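Local coordinates for proline iminopeptidase-related protein (Thermus thermophilus, PDB 2YYS), which is of unknown function but belongs to the peptidase S33 family of α/β hydrolases and may therefore act as a peptidase, at residues A[16-21]-A[41-46]; A[27-32]-A[86-91]; A[97-102]-A[107-112]; A[179-184]-A[254-259]; A[36-41]-A[188-193]. One frame throughout, in Å; residues are numbered along the deposited sequence.

The five contacts run from the sheet of an α/β hydrolase to the helices above its strand ends. Contacts 1, 2 and 3 each set a helix against one mixed sheet. Contacts 2 and 3, their centres about 9 Å apart, lie on adjacent parallel strands 27-31 and 97-102, while contact 1 packs helix 40-46 on the opposite face. That helix also enters contact 5, and its V41 touches contact 4. Along the chain, contact 1 alternates with contacts 2 and 5, and contact 3 follows contacts 1 and 2 and precedes contact 4. The centres of contacts 2 and 4 are about 25 Å apart, yet H102 of contact 3 reaches H255 of contact 4, linking core and probable active-site region.

Contact 1: residues A[16-21]-A[41-46]; sequences YVEDVG and VLREGL
R43 reaches from helix 40-46 to E18 on strand 14-20, and a single salt bridge carries the polar side of the contact. The backbones stay apart, with 9.5 Å between the CA atoms of E18 and R43, so the arginine spans the gap with a fully extended chain, CG anti to the backbone N (chi1 168°). Its NH1 gives a nearly straight hydrogen bond to E18 OE1, 3.0 Å long with an N-H...O angle of 167°. The acceptor lies in the guanidinium plane, but the donor arrives from above the carboxylate. The two flat groups stand 84° apart, and the pair is joined through one oxygen and one nitrogen instead of as a two-pronged bridge.

The other donors of R43 are engaged too. NH1 has a second carboxylate partner in E3 OE2, on the edge strand 3-9, and NE is hydrogen-bonded to Q47 OE1 just beyond the helical segment; NH2 also finds an acceptor close by in sequence. On the glutamate, OE2 lies at the edge of the Y16 ring, near its hydroxyl, and R65 forms only a long, weak ion pair with it.

V20 lies over one face of the guanidinium, its CG2 3.7 Å from R43 NH1 and offset toward the rim. D19, pointing to the other side of the sheet, pairs with R2 and R54. With a methyl group over it and carboxylates of E18 and E3 at NH1, the arginine charge is probably well compensated, joining helix 40-46 electrostatically to the first two strands.

Contact 2: residues A[27-32]-A[86-91]; sequences ALFVLH and LLLAEA
F29 projects from strand 27-31 so that the far end of its ring lands on the backbone of helix 78-91 at A89. The closest approach is F29 CZ to A89 CA, 3.6 Å, and the methyl is almost as near, CZ to CB 3.7 Å; the ring meets this alanine obliquely. L88 comes up at the ring edge, in its plane, with CG 4.0 Å from F29 CE1. The leucine is brought there by a side chain that leaves with CG anti to the backbone N (chi1 177°). No hydrogen bond crosses the interface, and all three residues are buried.

The second shell fixes the phenylalanine from the sheet side. F97 on the adjacent strand turns its ring at about 55° to that of F29 and also touches A89, while L99 packs against F29. Backbone hydrogen bonds from F29 to G98 and L100 hold the two strands in parallel register. With a serine at F29, the helix would probably lose its apolar footing, opening a gap between A89, L88 and F97.

L88 reaches farther, meeting F58 of strand 54-58 and V17 of strand 14-20. Helix 78-91 thus straddles several strands on one face of the sheet, beside helix 105-115, which it touches through L86 and V112, while helix 40-46 lies on the opposite face and packs its L42 on V30.

Contact 3: residues A[97-102]-A[107-112]; sequences FGLLAH and VVALEV
F97 begins strand 97-102 by offering the edge of its ring to V112, with CE1 4.2 Å from V112 CG1 and the methyl near the ring plane. The same side chain also touches A27 of the neighbouring strand. Two residues on, L99 reaches both A109 and V112 of helix 105-115. One branch does the work: L99 CD1 lies 3.8 Å from V112 CG1. The distance from L99 CD1 to A109 O is 3.6 Å, and the A109 methyl is slightly farther off. CG of the leucine stands anti to its own carbonyl carbon (chi1 -62°), and the side chains of L99 and V112 cross at a slant.

Strand and helix run roughly antiparallel, the axes of the short segments at 151° and 8.3 Å at closest approach. They form the first half of the beta-alpha-beta unit that continues into strand 119-125, and the sharp bend between them corresponds in position to the nucleophile elbow of α/β hydrolases, although the sequence AHGFG lacks the usual serine. L100 points to the other face of the sheet, where it meets L46 of helix 40-46.

At A101 the two backbones come closest, the CA atoms of A101 and A109 being 6.4 Å apart. Only methyl groups lie between them here, A101 CB and A109 CB 3.8 Å apart, and the small residues permit this close approach. H102, at the strand end, has its partners elsewhere: its NE2 is hydrogen-bonded to the backbone O of H255, and its ring meets W258 edge-to-face.

Contact 4: residues A[179-184]-A[254-259]; sequences MAYEWL and GHYLWI
Y181 on helix 175-187 and I259 on the short helix 257-260 bring the two backbones to 7.7 Å between CA atoms, with Y256 at the N-cap position of the second. Helix 175-187 belongs to the helical insertion between strands 119-125 and 221-226, probably a lid, as in other α/β hydrolases of this family, and the contact sets it on the core loop carrying H255. That histidine bonds to D229 through ND1, in the manner of the family's histidine-acid pair.

Y181 swings out with CG anti to the backbone N (chi1 167°), bringing its CE1 over a face of the Y256 ring, while Y256 CE2 lies over a face of Y181. The planes are inclined by 32° with centroids 4.4 Å apart, an oblique meeting in which Y181 CE1 comes within 3.4 Å of Y256 CZ. V41 of helix 40-46 touches both rings. Beside the aromatic pair, I259 fills in along helix 175-187: its CG2 meets the methyl of A180, on the solvent-facing margin. The other branch of the isoleucine reaches the root of the tyrosine side chain, its CD1 4.2 Å from Y181 CB.

Contact 5: residues A[36-41]-A[188-193]; sequences GGNAYV and AGILGS
A188 drives its methyl onto the face of Y40, and this is the tight part of the contact. The tyrosine has CG anti to the backbone N (chi1 180°), which carries its ring out to A188. A188 CB sits 3.5 Å from the ring centroid and only 7° off the ring normal, a CH-pi contact nearly centred on the ring. I190 adds a second apolar touch from lower down the same side chain: its CD1 is 3.8 Å from Y40 CB, and it also rests against the amide of N38, 4.0 Å from ND2.

N38 serves the turn more than the interface. Its OD1 accepts a hydrogen bond from Y40 N, 2.9 Å long with an N-H...O angle of 162° and lying in the carbonyl plane, which makes an Asx turn leading into helix 40-46. A leucine in place of N38 would probably leave Y40 N without this acceptor and the turn before the helix less firmly set.

Toward G36 and S193 the segments part. No direct bond joins them there; instead a water donates to both carbonyl oxygens, 2.8 Å from G36 O and 2.7 Å from S193 O. S193 OG turns elsewhere, capping A195 N.

Segment 36-41 starts at the last glycine of the HGGPG sequence that begins at H32, a signature which in proline iminopeptidases lies at the oxyanion hole; the contact therefore probably seats the loop after helix 175-187 beside that site.

Contact 1: residues A[16-21]-A[41-46]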
# COMPACT_ATOMS: atom_id res chain seq x y z
N TYR A 16 9.84 -1.01 12.89
CA TYR A 16 11.03 -0.68 12.13
C TYR A 16 10.74 0.58 11.31
O TYR A 16 9.82 0.61 10.50
CB TYR A 16 11.44 -1.84 11.23
CG TYR A 16 12.61 -1.48 10.37
CD1 TYR A 16 13.92 -1.60 10.83
CD2 TYR A 16 12.40 -1.00 9.08
CE1 TYR A 16 14.99 -1.25 10.02
CE2 TYR A 16 13.44 -0.63 8.29
CZ TYR A 16 14.75 -0.76 8.75
OH TYR A 16 15.78 -0.36 7.91
N VAL A 17 11.54 1.63 11.53
CA VAL A 17 11.32 2.93 10.94
C VAL A 17 12.58 3.41 10.26
O VAL A 17 13.67 3.29 10.82
CB VAL A 17 10.88 3.96 12.02
CG1 VAL A 17 10.76 5.35 11.45
CG2 VAL A 17 9.54 3.54 12.64
N GLU A 18 12.43 3.93 9.04
CA GLU A 18 13.49 4.66 8.34
C GLU A 18 12.96 6.07 8.08
O GLU A 18 12.09 6.29 7.23
CB GLU A 18 13.86 3.98 7.03
CG GLU A 18 14.20 2.50 7.18
CD GLU A 18 14.46 1.79 5.85
OE1 GLU A 18 14.01 2.30 4.81
OE2 GLU A 18 15.10 0.71 5.86
N ASP A 19 13.49 7.00 8.85
CA ASP A 19 13.12 8.39 8.85
C ASP A 19 14.17 9.13 8.03
O ASP A 19 15.30 9.35 8.49
CB ASP A 19 13.07 8.85 10.31
CG ASP A 19 12.70 10.30 10.47
OD1 ASP A 19 12.43 11.01 9.48
OD2 ASP A 19 12.67 10.81 11.61
N VAL A 20 13.79 9.53 6.83
CA VAL A 20 14.75 9.95 5.80
C VAL A 20 14.45 11.35 5.27
O VAL A 20 13.30 11.69 5.04
CB VAL A 20 14.67 8.95 4.63
CG1 VAL A 20 15.55 9.34 3.50
CG2 VAL A 20 15.06 7.55 5.12
N GLY A 21 15.50 12.14 5.04
CA GLY A 21 15.34 13.48 4.49
C GLY A 21 15.35 14.57 5.56
O GLY A 21 15.43 14.28 6.75
N VAL A 41 11.06 -2.72 -0.88
CA VAL A 41 10.97 -2.55 -2.33
C VAL A 41 10.35 -1.19 -2.67
O VAL A 41 10.76 -0.48 -3.60
CB VAL A 41 10.17 -3.69 -2.97
CG1 VAL A 41 9.68 -3.34 -4.38
CG2 VAL A 41 11.03 -4.94 -3.03
N LEU A 42 9.36 -0.84 -1.87
CA LEU A 42 8.64 0.42 -2.04
C LEU A 42 9.58 1.60 -1.90
O LEU A 42 9.57 2.51 -2.75
CB LEU A 42 7.50 0.47 -1.03
CG LEU A 42 6.41 1.49 -1.24
CD1 LEU A 42 5.84 1.47 -2.65
CD2 LEU A 42 5.30 1.22 -0.20
N ARG A 43 10.44 1.59 -0.89
CA ARG A 43 11.42 2.66 -0.76
C ARG A 43 12.37 2.74 -1.96
O ARG A 43 12.66 3.83 -2.46
CB ARG A 43 12.25 2.50 0.52
CG ARG A 43 13.46 3.42 0.52
CD ARG A 43 14.19 3.55 1.83
NE ARG A 43 15.34 4.45 1.67
CZ ARG A 43 16.22 4.73 2.62
NH1 ARG A 43 16.08 4.21 3.83
NH2 ARG A 43 17.23 5.55 2.37
N GLU A 44 12.87 1.59 -2.42
CA GLU A 44 13.79 1.57 -3.55
C GLU A 44 13.14 2.16 -4.80
O GLU A 44 13.81 2.79 -5.60
CB GLU A 44 14.30 0.15 -3.82
CG GLU A 44 15.09 -0.49 -2.67
CD GLU A 44 16.40 0.21 -2.34
OE1 GLU A 44 17.06 0.76 -3.25
OE2 GLU A 44 16.79 0.22 -1.15
N GLY A 45 11.84 1.96 -4.96
CA GLY A 45 11.11 2.50 -6.10
C GLY A 45 10.73 3.97 -6.03
O GLY A 45 10.63 4.64 -7.06
N LEU A 46 10.52 4.50 -4.83
CA LEU A 46 9.99 5.85 -4.68
C LEU A 46 11.04 6.90 -4.32
O LEU A 46 10.88 8.06 -4.71
CB LEU A 46 8.86 5.88 -3.64
CG LEU A 46 7.68 4.95 -3.91
CD1 LEU A 46 6.63 5.09 -2.83
CD2 LEU A 46 7.05 5.19 -5.28

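Contact 2: residues A[27-32]-A[86-91]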
# COMPACT_ATOMS: atom_id res chain seq x y z
N ALA A 27 6.38 16.35 5.43
CA ALA A 27 6.46 14.96 5.82
C ALA A 27 5.49 14.06 5.05
O ALA A 27 4.35 14.45 4.81
CB ALA A 27 6.20 14.84 7.30
N LEU A 28 5.98 12.88 4.66
CA LEU A 28 5.17 11.82 4.06
C LEU A 28 5.39 10.53 4.81
O LEU A 28 6.54 10.17 5.08
CB LEU A 28 5.57 11.59 2.60
CG LEU A 28 5.40 12.80 1.71
CD1 LEU A 28 6.05 12.59 0.37
CD2 LEU A 28 3.91 13.10 1.54
N PHE A 29 4.30 9.83 5.13
CA PHE A 29 4.35 8.51 5.70
C PHE A 29 4.01 7.48 4.64
O PHE A 29 3.07 7.67 3.85
CB PHE A 29 3.40 8.42 6.90
CG PHE A 29 3.95 9.07 8.13
CD1 PHE A 29 4.34 8.31 9.21
CD2 PHE A 29 4.15 10.44 8.18
CE1 PHE A 29 4.88 8.91 10.34
CE2 PHE A 29 4.69 11.04 9.31
CZ PHE A 29 5.06 10.27 10.38
N VAL A 30 4.76 6.38 4.61
CA VAL A 30 4.60 5.36 3.58
C VAL A 30 3.90 4.16 4.18
O VAL A 30 4.32 3.64 5.21
CB VAL A 30 5.95 4.97 2.98
CG1 VAL A 30 5.80 3.89 1.89
CG2 VAL A 30 6.61 6.19 2.39
N LEU A 31 2.81 3.76 3.54
CA LEU A 31 2.01 2.63 3.98
C LEU A 31 2.12 1.48 2.96
O LEU A 31 1.50 1.52 1.89
CB LEU A 31 0.56 3.07 4.18
CG LEU A 31 0.33 3.97 5.41
CD1 LEU A 31 -1.02 4.66 5.36
CD2 LEU A 31 0.46 3.15 6.69
N HIS A 32 2.92 0.47 3.29
CA HIS A 32 3.07 -0.70 2.41
C HIS A 32 1.81 -1.58 2.43
O HIS A 32 0.91 -1.40 3.26
CB HIS A 32 4.29 -1.54 2.80
CG HIS A 32 4.12 -2.25 4.10
ND1 HIS A 32 4.73 -1.85 5.26
CD2 HIS A 32 3.35 -3.32 4.43
CE1 HIS A 32 4.36 -2.64 6.25
NE2 HIS A 32 3.53 -3.55 5.77
N LEU A 86 -0.62 7.28 13.36
CA LEU A 86 -0.68 8.53 14.13
C LEU A 86 0.24 8.50 15.33
O LEU A 86 0.90 9.48 15.61
CB LEU A 86 -2.10 8.82 14.59
CG LEU A 86 -2.92 9.68 13.64
CD1 LEU A 86 -2.35 11.08 13.52
CD2 LEU A 86 -3.04 9.01 12.24
N LEU A 87 0.30 7.37 16.04
CA LEU A 87 1.19 7.24 17.19
C LEU A 87 2.65 7.37 16.74
O LEU A 87 3.47 8.00 17.42
CB LEU A 87 0.94 5.93 17.93
CG LEU A 87 -0.41 5.87 18.66
CD1 LEU A 87 -0.71 4.47 19.16
CD2 LEU A 87 -0.47 6.85 19.85
N LEU A 88 2.97 6.83 15.58
CA LEU A 88 4.32 6.94 15.05
C LEU A 88 4.63 8.41 14.76
O LEU A 88 5.70 8.91 15.10
CB LEU A 88 4.50 6.08 13.79
CG LEU A 88 5.86 6.18 13.09
CD1 LEU A 88 7.00 5.85 14.05
CD2 LEU A 88 5.93 5.27 11.86
N ALA A 89 3.70 9.10 14.11
CA ALA A 89 3.88 10.52 13.78
C ALA A 89 4.14 11.35 15.04
O ALA A 89 5.01 12.22 15.06
CB ALA A 89 2.66 11.06 13.04
N GLU A 90 3.41 11.04 16.11
CA GLU A 90 3.55 11.77 17.36
C GLU A 90 4.87 11.44 18.03
O GLU A 90 5.51 12.33 18.59
CB GLU A 90 2.35 11.52 18.28
CG GLU A 90 1.10 12.27 17.78
CD GLU A 90 -0.22 11.78 18.37
OE1 GLU A 90 -0.19 10.95 19.32
OE2 GLU A 90 -1.29 12.26 17.89
N ALA A 91 5.32 10.19 17.93
CA ALA A 91 6.61 9.78 18.48
C ALA A 91 7.74 10.52 17.78
O ALA A 91 8.73 10.87 18.42
CB ALA A 91 6.78 8.27 18.36

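Contact 3: residues A[97-102]-A[107-112]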
# COMPACT_ATOMS: atom_id res chain seq x y z
N PHE A 97 1.12 15.69 7.89
CA PHE A 97 1.85 14.84 6.94
C PHE A 97 0.94 14.38 5.82
O PHE A 97 -0.26 14.29 6.01
CB PHE A 97 2.40 13.62 7.68
CG PHE A 97 1.36 12.86 8.44
CD1 PHE A 97 0.59 11.90 7.82
CD2 PHE A 97 1.14 13.13 9.79
CE1 PHE A 97 -0.38 11.21 8.51
CE2 PHE A 97 0.19 12.43 10.49
CZ PHE A 97 -0.59 11.48 9.85
N GLY A 98 1.52 14.09 4.65
CA GLY A 98 0.84 13.35 3.61
C GLY A 98 1.11 11.85 3.69
O GLY A 98 1.89 11.38 4.52
N LEU A 99 0.44 11.12 2.81
CA LEU A 99 0.55 9.67 2.77
C LEU A 99 0.86 9.18 1.36
O LEU A 99 0.33 9.69 0.38
CB LEU A 99 -0.77 9.05 3.22
CG LEU A 99 -1.19 9.36 4.65
CD1 LEU A 99 -2.67 9.18 4.83
CD2 LEU A 99 -0.46 8.48 5.63
N LEU A 100 1.73 8.18 1.29
CA LEU A 100 1.95 7.37 0.10
C LEU A 100 1.58 5.95 0.47
O LEU A 100 2.13 5.41 1.43
CB LEU A 100 3.41 7.40 -0.33
CG LEU A 100 4.09 8.75 -0.49
CD1 LEU A 100 5.56 8.53 -0.86
CD2 LEU A 100 3.41 9.61 -1.52
N ALA A 101 0.66 5.34 -0.27
CA ALA A 101 0.19 3.99 -0.01
C ALA A 101 0.32 3.08 -1.22
O ALA A 101 0.27 3.55 -2.36
CB ALA A 101 -1.27 4.01 0.43
N HIS A 102 0.46 1.78 -0.98
CA HIS A 102 0.52 0.79 -2.03
C HIS A 102 -0.33 -0.43 -1.65
O HIS A 102 -0.25 -0.93 -0.54
CB HIS A 102 1.97 0.37 -2.28
CG HIS A 102 2.13 -0.60 -3.41
ND1 HIS A 102 2.67 -1.85 -3.23
CD2 HIS A 102 1.82 -0.50 -4.72
CE1 HIS A 102 2.69 -2.48 -4.39
NE2 HIS A 102 2.20 -1.68 -5.31
N VAL A 107 -6.27 1.15 2.06
CA VAL A 107 -7.35 1.13 3.06
C VAL A 107 -6.88 1.83 4.33
O VAL A 107 -7.65 2.58 4.95
CB VAL A 107 -7.83 -0.30 3.41
CG1 VAL A 107 -8.84 -0.28 4.57
CG2 VAL A 107 -8.49 -0.92 2.22
N VAL A 108 -5.64 1.58 4.72
CA VAL A 108 -5.10 2.20 5.91
C VAL A 108 -5.01 3.71 5.68
O VAL A 108 -5.40 4.47 6.54
CB VAL A 108 -3.71 1.63 6.31
CG1 VAL A 108 -3.20 2.30 7.56
CG2 VAL A 108 -3.79 0.10 6.51
N ALA A 109 -4.51 4.13 4.53
CA ALA A 109 -4.37 5.56 4.22
C ALA A 109 -5.72 6.29 4.20
O ALA A 109 -5.84 7.38 4.73
CB ALA A 109 -3.69 5.73 2.88
N LEU A 110 -6.73 5.68 3.59
CA LEU A 110 -8.06 6.26 3.54
C LEU A 110 -8.70 6.36 4.92
O LEU A 110 -9.34 7.36 5.23
CB LEU A 110 -8.96 5.47 2.59
CG LEU A 110 -8.49 5.61 1.14
CD1 LEU A 110 -8.98 4.46 0.29
CD2 LEU A 110 -8.95 6.94 0.57
N GLU A 111 -8.49 5.36 5.76
CA GLU A 111 -8.95 5.43 7.14
C GLU A 111 -8.19 6.47 7.97
O GLU A 111 -8.79 7.13 8.81
CB GLU A 111 -8.88 4.06 7.82
CG GLU A 111 -10.06 3.18 7.46
CD GLU A 111 -11.35 3.74 8.02
OE1 GLU A 111 -11.53 3.69 9.26
OE2 GLU A 111 -12.16 4.27 7.22
N VAL A 112 -6.89 6.62 7.72
CA VAL A 112 -6.12 7.69 8.37
C VAL A 112 -6.69 9.05 7.96
O VAL A 112 -6.92 9.90 8.80
CB VAL A 112 -4.62 7.60 8.04
CG1 VAL A 112 -3.90 8.90 8.41
CG2 VAL A 112 -3.97 6.44 8.76

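Contact 4: residues A[179-184]-A[254-259]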
# COMPACT_ATOMS: atom_id res chain seq x y z
N MET A 179 11.25 -10.95 -12.19
CA MET A 179 12.60 -11.37 -11.79
C MET A 179 13.37 -10.21 -11.17
O MET A 179 14.12 -10.40 -10.20
CB MET A 179 13.38 -11.95 -12.98
CG MET A 179 13.23 -13.47 -13.09
SD MET A 179 13.53 -14.06 -14.78
CE MET A 179 15.19 -14.84 -14.61
N ALA A 180 13.17 -9.01 -11.69
CA ALA A 180 13.73 -7.82 -11.07
C ALA A 180 13.17 -7.63 -9.64
O ALA A 180 13.93 -7.29 -8.71
CB ALA A 180 13.48 -6.60 -11.92
N TYR A 181 11.88 -7.88 -9.47
CA TYR A 181 11.26 -7.74 -8.16
C TYR A 181 11.83 -8.78 -7.20
O TYR A 181 12.22 -8.46 -6.08
CB TYR A 181 9.74 -7.85 -8.22
CG TYR A 181 9.17 -8.01 -6.86
CD1 TYR A 181 8.92 -6.89 -6.07
CD2 TYR A 181 8.92 -9.28 -6.32
CE1 TYR A 181 8.43 -7.02 -4.80
CE2 TYR A 181 8.44 -9.41 -5.03
CZ TYR A 181 8.20 -8.27 -4.28
OH TYR A 181 7.72 -8.36 -3.00
N GLU A 182 11.89 -10.03 -7.65
CA GLU A 182 12.28 -11.13 -6.77
C GLU A 182 13.74 -11.00 -6.33
O GLU A 182 14.06 -11.23 -5.17
CB GLU A 182 12.01 -12.47 -7.44
CG GLU A 182 10.53 -12.81 -7.49
CD GLU A 182 10.25 -14.18 -8.09
OE1 GLU A 182 11.18 -15.02 -8.13
OE2 GLU A 182 9.10 -14.42 -8.51
N TRP A 183 14.60 -10.55 -7.24
CA TRP A 183 16.00 -10.38 -6.93
C TRP A 183 16.18 -9.27 -5.89
O TRP A 183 16.95 -9.41 -4.95
CB TRP A 183 16.81 -10.08 -8.18
CG TRP A 183 18.28 -10.24 -7.97
CD1 TRP A 183 19.17 -9.26 -7.61
CD2 TRP A 183 19.03 -11.45 -8.07
NE1 TRP A 183 20.43 -9.80 -7.49
CE2 TRP A 183 20.37 -11.14 -7.77
CE3 TRP A 183 18.70 -12.78 -8.38
CZ2 TRP A 183 21.39 -12.11 -7.77
CZ3 TRP A 183 19.71 -13.74 -8.39
CH2 TRP A 183 21.04 -13.40 -8.08
N LEU A 184 15.44 -8.19 -6.05
CA LEU A 184 15.50 -7.06 -5.13
C LEU A 184 14.95 -7.46 -3.76
O LEU A 184 15.58 -7.20 -2.74
CB LEU A 184 14.73 -5.88 -5.72
CG LEU A 184 14.71 -4.55 -4.98
CD1 LEU A 184 16.12 -3.99 -4.77
CD2 LEU A 184 13.85 -3.56 -5.75
N GLY A 254 2.31 -3.40 -14.19
CA GLY A 254 1.63 -4.24 -13.23
C GLY A 254 1.62 -3.57 -11.87
O GLY A 254 1.61 -2.34 -11.77
N HIS A 255 1.66 -4.39 -10.82
CA HIS A 255 1.52 -3.94 -9.44
C HIS A 255 2.71 -3.12 -8.94
O HIS A 255 2.53 -2.13 -8.23
CB HIS A 255 1.28 -5.16 -8.54
CG HIS A 255 0.80 -4.83 -7.16
ND1 HIS A 255 -0.29 -4.03 -6.92
CD2 HIS A 255 1.28 -5.20 -5.94
CE1 HIS A 255 -0.47 -3.91 -5.62
NE2 HIS A 255 0.47 -4.61 -5.00
N TYR A 256 3.92 -3.54 -9.32
CA TYR A 256 5.12 -2.75 -9.08
C TYR A 256 5.36 -1.89 -10.31
O TYR A 256 6.26 -2.11 -11.11
CB TYR A 256 6.31 -3.65 -8.72
CG TYR A 256 6.00 -4.38 -7.45
CD1 TYR A 256 6.27 -3.82 -6.20
CD2 TYR A 256 5.36 -5.60 -7.48
CE1 TYR A 256 5.94 -4.49 -5.02
CE2 TYR A 256 5.02 -6.26 -6.33
CZ TYR A 256 5.32 -5.72 -5.11
OH TYR A 256 4.97 -6.42 -3.98
N LEU A 257 4.52 -0.88 -10.43
CA LEU A 257 4.39 -0.18 -11.68
C LEU A 257 5.64 0.65 -12.04
O LEU A 257 5.91 0.87 -13.22
CB LEU A 257 3.07 0.61 -11.73
CG LEU A 257 2.81 1.79 -10.80
CD1 LEU A 257 1.55 2.51 -11.21
CD2 LEU A 257 2.66 1.34 -9.35
N TRP A 258 6.41 1.04 -11.03
CA TRP A 258 7.64 1.80 -11.24
C TRP A 258 8.77 0.93 -11.81
O TRP A 258 9.69 1.44 -12.43
CB TRP A 258 8.09 2.48 -9.92
CG TRP A 258 8.21 1.54 -8.78
CD1 TRP A 258 9.31 0.81 -8.45
CD2 TRP A 258 7.20 1.19 -7.83
NE1 TRP A 258 9.05 0.02 -7.36
CE2 TRP A 258 7.76 0.24 -6.95
CE3 TRP A 258 5.88 1.58 -7.62
CZ2 TRP A 258 7.03 -0.32 -5.90
CZ3 TRP A 258 5.15 1.02 -6.58
CH2 TRP A 258 5.73 0.08 -5.73
N ILE A 259 8.70 -0.38 -11.59
CA ILE A 259 9.63 -1.34 -12.18
C ILE A 259 9.31 -1.60 -13.66
O ILE A 259 10.20 -1.61 -14.51
CB ILE A 259 9.58 -2.67 -11.40
CG1 ILE A 259 10.13 -2.48 -9.98
CG2 ILE A 259 10.35 -3.77 -12.14
CD1 ILE A 259 10.11 -3.77 -9.15

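Contact 5: residues A[36-41]-A[188-193]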
# COMPACT_ATOMS: atom_id res chain seq x y z
N GLY A 36 1.08 -7.68 6.09
CA GLY A 36 2.23 -8.49 6.42
C GLY A 36 3.41 -8.28 5.50
O GLY A 36 4.37 -9.04 5.58
N GLY A 37 3.35 -7.27 4.64
CA GLY A 37 4.47 -6.92 3.79
C GLY A 37 5.49 -6.06 4.52
O GLY A 37 5.60 -6.09 5.75
N ASN A 38 6.24 -5.29 3.74
CA ASN A 38 7.25 -4.39 4.27
C ASN A 38 7.55 -3.29 3.27
O ASN A 38 7.09 -3.36 2.14
CB ASN A 38 8.52 -5.17 4.64
CG ASN A 38 9.25 -5.74 3.43
OD1 ASN A 38 9.77 -4.99 2.60
ND2 ASN A 38 9.34 -7.06 3.35
N ALA A 39 8.35 -2.31 3.67
CA ALA A 39 8.59 -1.11 2.89
C ALA A 39 9.90 -1.11 2.10
O ALA A 39 10.30 -0.07 1.58
CB ALA A 39 8.56 0.12 3.81
N TYR A 40 10.58 -2.24 2.00
CA TYR A 40 11.90 -2.25 1.37
C TYR A 40 11.85 -1.95 -0.14
O TYR A 40 12.50 -1.02 -0.62
CB TYR A 40 12.62 -3.59 1.62
CG TYR A 40 13.99 -3.63 0.96
CD1 TYR A 40 15.11 -3.13 1.61
CD2 TYR A 40 14.14 -4.13 -0.33
CE1 TYR A 40 16.37 -3.16 1.01
CE2 TYR A 40 15.38 -4.17 -0.95
CZ TYR A 40 16.49 -3.68 -0.28
OH TYR A 40 17.71 -3.72 -0.91
N VAL A 41 11.06 -2.72 -0.88
CA VAL A 41 10.97 -2.55 -2.33
C VAL A 41 10.35 -1.19 -2.67
O VAL A 41 10.76 -0.48 -3.60
CB VAL A 41 10.17 -3.69 -2.97
CG1 VAL A 41 9.68 -3.34 -4.38
CG2 VAL A 41 11.03 -4.94 -3.03
N ALA A 188 17.11 -8.29 0.10
CA ALA A 188 16.93 -7.61 1.39
C ALA A 188 17.12 -8.56 2.56
O ALA A 188 17.47 -8.15 3.65
CB ALA A 188 15.54 -6.97 1.47
N GLY A 189 16.84 -9.84 2.34
CA GLY A 189 17.01 -10.85 3.38
C GLY A 189 16.09 -10.62 4.57
O GLY A 189 16.51 -10.79 5.71
N ILE A 190 14.87 -10.18 4.30
CA ILE A 190 13.90 -9.93 5.35
C ILE A 190 13.09 -11.20 5.52
O ILE A 190 12.56 -11.71 4.56
CB ILE A 190 12.99 -8.75 5.00
CG1 ILE A 190 13.80 -7.45 4.96
CG2 ILE A 190 11.86 -8.63 6.02
CD1 ILE A 190 13.14 -6.34 4.18
N LEU A 191 13.03 -11.70 6.75
CA LEU A 191 12.13 -12.80 7.10
C LEU A 191 10.93 -12.20 7.83
O LEU A 191 11.00 -11.91 9.02
CB LEU A 191 12.84 -13.84 7.97
CG LEU A 191 12.01 -15.06 8.46
CD1 LEU A 191 11.58 -15.95 7.28
CD2 LEU A 191 12.76 -15.88 9.51
N GLY A 192 9.84 -11.99 7.10
CA GLY A 192 8.62 -11.46 7.68
C GLY A 192 7.81 -12.53 8.38
O GLY A 192 7.62 -13.61 7.84
N SER A 193 7.35 -12.24 9.58
CA SER A 193 6.42 -13.14 10.25
C SER A 193 5.17 -13.40 9.40
O SER A 193 4.67 -12.51 8.69
CB SER A 193 6.02 -12.57 11.61
OG SER A 193 5.04 -13.38 12.23
O HOH W 1 5.57 -10.05 7.89